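Local coordinates for flavohemoglobin (Malassezia yamatoensis, PDB 6O0A), which binds heme and FAD and, as a flavohemoglobin required for nitric oxide resistance, probably oxidises nitric oxide to nitrate using electrons from NAD(P)H, at residues T197-P201 with E231-R235; P292-F296 with V368-G372. All blocks are in the same frame, centred on the assembly; numbering follows the deposited sequence.

Contact 1: residues T197-P201 with E231-R235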
ATOM      1  N   THR A 197      -9.360  21.506  10.128  1.00 15.98           N
ATOM      2  CA  THR A 197      -9.167  21.072   8.746  1.00 17.03           C
ATOM      3  C   THR A 197     -10.317  20.175   8.294  1.00 16.89           C
ATOM      4  O   THR A 197     -10.656  19.206   8.974  1.00 16.77           O
ATOM      5  CB  THR A 197      -7.838  20.318   8.614  1.00 24.53           C
ATOM      6  OG1 THR A 197      -6.745  21.226   8.818  1.00 20.87           O
ATOM      7  CG2 THR A 197      -7.711  19.688   7.242  1.00 18.64           C
ATOM      8  N   ALA A 198     -10.911  20.495   7.143  1.00 14.57           N
ATOM      9  CA  ALA A 198     -11.996  19.674   6.611  1.00 16.51           C
ATOM     10  C   ALA A 198     -11.468  18.310   6.173  1.00 20.96           C
ATOM     11  O   ALA A 198     -10.375  18.206   5.609  1.00 20.78           O
ATOM     12  CB  ALA A 198     -12.668  20.385   5.433  1.00 18.86           C
ATOM     13  N   MET A 199     -12.253  17.255   6.428  1.00 15.52           N
ATOM     14  CA  MET A 199     -11.877  15.895   6.065  1.00 16.31           C
ATOM     15  C   MET A 199     -12.318  15.575   4.640  1.00 17.87           C
ATOM     16  O   MET A 199     -13.460  15.858   4.256  1.00 18.95           O
ATOM     17  CB  MET A 199     -12.502  14.879   7.027  1.00 15.14           C
ATOM     18  CG  MET A 199     -11.937  14.937   8.443  1.00 16.89           C
ATOM     19  SD  MET A 199     -12.899  13.908   9.567  1.00 17.19           S
ATOM     20  CE  MET A 199     -12.707  12.297   8.802  1.00 18.18           C
ATOM     21  N   THR A 200     -11.406  14.985   3.869  1.00 18.62           N
ATOM     22  CA  THR A 200     -11.777  14.392   2.589  1.00 17.17           C
ATOM     23  C   THR A 200     -12.525  13.089   2.845  1.00 15.52           C
ATOM     24  O   THR A 200     -12.061  12.274   3.651  1.00 16.62           O
ATOM     25  CB  THR A 200     -10.527  14.105   1.758  1.00 17.56           C
ATOM     26  OG1 THR A 200      -9.812  15.327   1.547  1.00 15.23           O
ATOM     27  CG2 THR A 200     -10.911  13.530   0.407  1.00 18.45           C
ATOM     28  N   PRO A 201     -13.667  12.862   2.199  1.00 16.53           N
ATOM     29  CA  PRO A 201     -14.357  11.577   2.359  1.00 17.77           C
ATOM     30  C   PRO A 201     -13.508  10.435   1.827  1.00 19.17           C
ATOM     31  O   PRO A 201     -12.975  10.498   0.719  1.00 22.66           O
ATOM     32  CB  PRO A 201     -15.641  11.756   1.536  1.00 24.85           C
ATOM     33  CG  PRO A 201     -15.832  13.228   1.429  1.00 29.68           C
ATOM     34  CD  PRO A 201     -14.438  13.809   1.383  1.00 19.30           C
ATOM     35  N   GLU A 231     -18.614   9.769   9.511  1.00 17.11           N
ATOM     36  CA  GLU A 231     -17.863  10.544   8.531  1.00 19.64           C
ATOM     37  C   GLU A 231     -16.958  11.564   9.200  1.00 18.80           C
ATOM     38  O   GLU A 231     -16.030  12.073   8.560  1.00 23.09           O
ATOM     39  CB  GLU A 231     -18.822  11.226   7.555  1.00 27.65           C
ATOM     40  CG  GLU A 231     -19.063  10.403   6.295  1.00 48.37           C
ATOM     41  CD  GLU A 231     -20.502  10.461   5.809  1.00 66.88           C
ATOM     42  OE1 GLU A 231     -21.354  11.036   6.523  1.00 76.39           O
ATOM     43  OE2 GLU A 231     -20.781   9.926   4.712  1.00 65.84           O
ATOM     44  N   THR A 232     -17.198  11.851  10.474  1.00 17.95           N
ATOM     45  CA  THR A 232     -16.369  12.743  11.273  1.00 20.48           C
ATOM     46  C   THR A 232     -15.198  12.029  11.944  1.00 19.18           C
ATOM     47  O   THR A 232     -14.521  12.633  12.788  1.00 18.69           O
ATOM     48  CB  THR A 232     -17.238  13.416  12.333  1.00 25.27           C
ATOM     49  OG1 THR A 232     -17.936  12.394  13.055  1.00 21.94           O
ATOM     50  CG2 THR A 232     -18.253  14.334  11.676  1.00 29.03           C
ATOM     51  N   GLN A 233     -14.939  10.768  11.586  1.00 12.73           N
ATOM     52  CA  GLN A 233     -13.946   9.938  12.256  1.00 12.39           C
ATOM     53  C   GLN A 233     -13.010   9.267  11.257  1.00 13.87           C
ATOM     54  O   GLN A 233     -13.368   9.032  10.098  1.00 14.59           O
ATOM     55  CB  GLN A 233     -14.632   8.851  13.108  1.00 15.42           C
ATOM     56  CG  GLN A 233     -15.515   9.435  14.178  1.00 17.50           C
ATOM     57  CD  GLN A 233     -16.364   8.390  14.864  1.00 19.83           C
ATOM     58  OE1 GLN A 233     -16.713   7.358  14.275  1.00 17.44           O
ATOM     59  NE2 GLN A 233     -16.693   8.644  16.117  1.00 19.63           N
ATOM     60  N   ARG A 234     -11.803   8.944  11.729  1.00 13.78           N
ATOM     61  CA  ARG A 234     -10.908   8.002  11.061  1.00 14.34           C
ATOM     62  C   ARG A 234     -10.692   6.837  12.012  1.00 18.01           C
ATOM     63  O   ARG A 234     -10.240   7.041  13.146  1.00 15.63           O
ATOM     64  CB  ARG A 234      -9.563   8.640  10.704  1.00 13.61           C
ATOM     65  CG  ARG A 234      -9.681   9.846   9.790  1.00 13.23           C
ATOM     66  CD  ARG A 234     -10.094   9.453   8.375  1.00 13.39           C
ATOM     67  NE  ARG A 234      -9.858  10.575   7.472  1.00 12.69           N
ATOM     68  CZ  ARG A 234     -10.614  10.876   6.424  1.00 13.17           C
ATOM     69  NH1 ARG A 234     -11.672  10.127   6.115  1.00 15.63           N
ATOM     70  NH2 ARG A 234     -10.317  11.931   5.680  1.00 14.05           N
ATOM     71  N   ARG A 235     -11.011   5.628  11.558  1.00 11.44           N
ATOM     72  CA  ARG A 235     -10.893   4.431  12.378  1.00 11.26           C
ATOM     73  C   ARG A 235      -9.944   3.450  11.707  1.00 12.14           C
ATOM     74  O   ARG A 235     -10.035   3.228  10.496  1.00 12.76           O
ATOM     75  CB  ARG A 235     -12.261   3.786  12.601  1.00 10.11           C
ATOM     76  CG  ARG A 235     -12.191   2.480  13.370  1.00 12.20           C
ATOM     77  CD  ARG A 235     -13.548   1.782  13.341  1.00 11.59           C
ATOM     78  NE  ARG A 235     -13.448   0.434  13.900  1.00 12.56           N
ATOM     79  CZ  ARG A 235     -14.256  -0.561  13.546  1.00 14.92           C
ATOM     80  NH1 ARG A 235     -15.195  -0.346  12.639  1.00 16.09           N
ATOM     81  NH2 ARG A 235     -14.123  -1.762  14.095  1.00 16.32           N
TER
HETATM   82  O   HOH W   1      -8.888  14.405   5.067  1.00 14.74           O
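Met199 reaches across to the 231-235 segment, and its CB, SD and CE do the touching. CB lies 3.9 Å from Arg234 NH2. CG carries the chain on; Met199 SD lies 3.8 Å from Thr232 C, and as near to Glu231 O, and a bend at chi3 (60°) turns the methyl over the guanidinium of Arg234. There CE sits above the centre of one face, 3.5 Å from Arg234 CZ, while also approaching Glu231 O at 3.3 Å and Gln233 O.

The edge of the same guanidinium is held separately. Arg234 NH2 donates to Thr200 O at 2.7 Å, nearly straight at 168°, with the acceptor in the guanidinium plane and the donor on a carbonyl lone pair; NH1 adds a weak bond to this oxygen. A water accepts a hydrogen bond from Thr200 N (2.8 Å to its oxygen) and a weak one from Arg234 NH2, so edge bonds fix the rotation of the flat group beneath the methyl.

Phe174 of strand 171-181 touches both Met199 and Arg234, and Pro193 of strand 186-193 also meets Met199. The contact thus joins the loop after strand 186-193 to the start of edge strand 234-239 in the antiparallel FAD-binding sheet.

Contact 2: residues P292-F296 with V368-G372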
ATOM      1  N   PRO A 292      -9.273  -4.140   4.874  1.00 11.41           N
ATOM      2  CA  PRO A 292      -9.995  -3.738   3.645  1.00 11.47           C
ATOM      3  C   PRO A 292     -11.242  -4.571   3.376  1.00 11.23           C
ATOM      4  O   PRO A 292     -12.231  -4.047   2.846  1.00 13.33           O
ATOM      5  CB  PRO A 292      -8.944  -3.915   2.532  1.00 14.70           C
ATOM      6  CG  PRO A 292      -7.915  -4.822   3.100  1.00 18.62           C
ATOM      7  CD  PRO A 292      -7.889  -4.567   4.577  1.00 11.41           C
ATOM      8  N   VAL A 293     -11.226  -5.852   3.738  1.00 12.71           N
ATOM      9  CA  VAL A 293     -12.399  -6.702   3.529  1.00 13.90           C
ATOM     10  C   VAL A 293     -13.604  -6.144   4.286  1.00 11.48           C
ATOM     11  O   VAL A 293     -14.708  -6.019   3.739  1.00 14.34           O
ATOM     12  CB  VAL A 293     -12.073  -8.150   3.938  1.00 13.81           C
ATOM     13  CG1 VAL A 293     -13.330  -9.024   3.920  1.00 13.17           C
ATOM     14  CG2 VAL A 293     -11.004  -8.747   3.004  1.00 15.69           C
ATOM     15  N   LEU A 294     -13.410  -5.792   5.555  1.00 13.17           N
ATOM     16  CA  LEU A 294     -14.497  -5.195   6.328  1.00 14.18           C
ATOM     17  C   LEU A 294     -14.961  -3.864   5.725  1.00 14.06           C
ATOM     18  O   LEU A 294     -16.166  -3.592   5.648  1.00 12.62           O
ATOM     19  CB  LEU A 294     -14.047  -5.009   7.775  1.00 13.52           C
ATOM     20  CG  LEU A 294     -15.071  -4.332   8.678  1.00 13.22           C
ATOM     21  CD1 LEU A 294     -16.379  -5.134   8.725  1.00 14.17           C
ATOM     22  CD2 LEU A 294     -14.495  -4.128  10.083  1.00 16.62           C
ATOM     23  N   ALA A 295     -14.025  -3.025   5.275  1.00 12.73           N
ATOM     24  CA  ALA A 295     -14.427  -1.800   4.583  1.00 13.42           C
ATOM     25  C   ALA A 295     -15.283  -2.102   3.353  1.00 14.54           C
ATOM     26  O   ALA A 295     -16.316  -1.457   3.130  1.00 13.56           O
ATOM     27  CB  ALA A 295     -13.182  -0.986   4.193  1.00 15.62           C
ATOM     28  N   PHE A 296     -14.878  -3.093   2.550  1.00 14.00           N
ATOM     29  CA  PHE A 296     -15.634  -3.436   1.344  1.00 15.36           C
ATOM     30  C   PHE A 296     -17.013  -3.966   1.695  1.00 15.40           C
ATOM     31  O   PHE A 296     -18.014  -3.598   1.067  1.00 17.59           O
ATOM     32  CB  PHE A 296     -14.894  -4.500   0.528  1.00 16.69           C
ATOM     33  CG  PHE A 296     -13.608  -4.034  -0.087  1.00 17.37           C
ATOM     34  CD1 PHE A 296     -13.408  -2.697  -0.417  1.00 19.22           C
ATOM     35  CD2 PHE A 296     -12.596  -4.944  -0.346  1.00 18.33           C
ATOM     36  CE1 PHE A 296     -12.218  -2.283  -0.996  1.00 21.49           C
ATOM     37  CE2 PHE A 296     -11.400  -4.532  -0.919  1.00 17.27           C
ATOM     38  CZ  PHE A 296     -11.217  -3.200  -1.245  1.00 16.06           C
ATOM     39  N   VAL A 368     -11.222 -11.456  -7.691  1.00 19.67           N
ATOM     40  CA  VAL A 368     -10.711 -12.024  -6.450  1.00 20.20           C
ATOM     41  C   VAL A 368      -9.756 -11.021  -5.828  1.00 18.52           C
ATOM     42  O   VAL A 368      -8.813 -10.568  -6.487  1.00 25.65           O
ATOM     43  CB  VAL A 368      -9.996 -13.364  -6.688  1.00 21.20           C
ATOM     44  CG1 VAL A 368      -9.508 -13.925  -5.375  1.00 19.58           C
ATOM     45  CG2 VAL A 368     -10.920 -14.351  -7.401  1.00 18.80           C
ATOM     46  N   PHE A 369      -9.990 -10.690  -4.561  1.00 16.66           N
ATOM     47  CA  PHE A 369      -9.164  -9.754  -3.807  1.00 16.68           C
ATOM     48  C   PHE A 369      -8.404 -10.505  -2.716  1.00 23.22           C
ATOM     49  O   PHE A 369      -8.994 -11.317  -1.997  1.00 20.41           O
ATOM     50  CB  PHE A 369     -10.035  -8.654  -3.189  1.00 17.46           C
ATOM     51  CG  PHE A 369      -9.305  -7.782  -2.213  1.00 18.93           C
ATOM     52  CD1 PHE A 369      -8.458  -6.779  -2.658  1.00 22.13           C
ATOM     53  CD2 PHE A 369      -9.464  -7.963  -0.845  1.00 17.78           C
ATOM     54  CE1 PHE A 369      -7.781  -5.977  -1.755  1.00 20.72           C
ATOM     55  CE2 PHE A 369      -8.790  -7.151   0.071  1.00 18.44           C
ATOM     56  CZ  PHE A 369      -7.950  -6.160  -0.385  1.00 16.90           C
ATOM     57  N   LEU A 370      -7.100 -10.240  -2.597  1.00 16.17           N
ATOM     58  CA  LEU A 370      -6.250 -10.867  -1.589  1.00 17.45           C
ATOM     59  C   LEU A 370      -5.646  -9.814  -0.673  1.00 15.93           C
ATOM     60  O   LEU A 370      -5.130  -8.797  -1.141  1.00 17.10           O
ATOM     61  CB  LEU A 370      -5.097 -11.654  -2.220  1.00 18.59           C
ATOM     62  CG  LEU A 370      -5.428 -12.619  -3.348  1.00 23.52           C
ATOM     63  CD1 LEU A 370      -4.137 -13.213  -3.913  1.00 22.07           C
ATOM     64  CD2 LEU A 370      -6.366 -13.704  -2.830  1.00 25.04           C
ATOM     65  N   CYS A 371      -5.661 -10.079   0.627  1.00 15.43           N
ATOM     66  CA  CYS A 371      -4.906  -9.229   1.540  1.00 15.67           C
ATOM     67  C   CYS A 371      -4.415 -10.072   2.705  1.00 17.91           C
ATOM     68  O   CYS A 371      -5.222 -10.593   3.477  1.00 15.31           O
ATOM     69  CB  CYS A 371      -5.754  -8.069   2.043  1.00 15.61           C
ATOM     70  SG  CYS A 371      -4.770  -6.881   2.933  1.00 19.15           S
ATOM     71  N   GLY A 372      -3.104 -10.191   2.830  1.00 21.10           N
ATOM     72  CA  GLY A 372      -2.504 -10.944   3.903  1.00 22.54           C
ATOM     73  C   GLY A 372      -1.003 -10.799   3.828  1.00 21.91           C
ATOM     74  O   GLY A 372      -0.482 -10.003   3.044  1.00 22.08           O
TER
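Phe369 presents one ring face to Phe296, whose edge points into it in a T-shaped (edge-to-face) pair. The evidence is threefold: the ring planes stand at 79°, the centroids are 5.1 Å apart, and Phe296 CE2 lies over the centre of the Phe369 ring. The setting is the Rossmann-like NAD-binding domain, where helix 290-302 packs on the parallel sheet containing strand 367-371. The axes of the short segments 292-296 and 368-371 approach to 10.2 Å.

Two other helix residues address the rim of Phe369. Pro292 CG comes to 3.7 Å from Phe369 CZ, near the ring plane, and Val293 CG2 reaches Phe369 CE2 at 4.0 Å, also at the edge. One ring is therefore met on a face and along its margin by three residues, Pro292, Val293 and Phe296, within little more than one helical turn. With CG anti to the backbone N (chi1 170°) the Phe369 ring is placed against these residues, and chi2 (78°) sets its tilt. All five touching residues are buried, and the interactions between the segments are apolar.

Around this pair, Leu273 of helix 270-273 touches both phenylalanines, while Leu283 of the neighbouring strand 281-286 meets Phe369 and Val293. The side chain of Pro292 is about 5 Å from the bound FAD, placing this end of the contact beside the cofactor. Within the helix, Phe296 N donates to Pro292 O, an oxygen that also lies over one face of the Phe296 ring, toward its rim. Farther along the strand, Cys371 SG rests 3.8 Å from Pro292 CG.

Overall arrangement
From the N terminus, the chain first builds the helical, heme-binding part, then enters the antiparallel sheet that carries FAD. Contact 1 closes a loop there: 29 residues, 14 of them in strands, separate 197-201 from 231-235. The chain then passes into the parallel sheet, where contact 2 closes a longer excursion of 71 residues between 292-296 and 368-372. The two loops are in series, neither nested nor crossed. Their centres are 22 Å apart and their nearest atoms about 5 Å, without touching. Contact 1, partly buried, ties the loop after strand 186-193 to the start of strand 234-239; contact 2, fully buried, ties helix 290-302 to strand 367-371 of the parallel sheet.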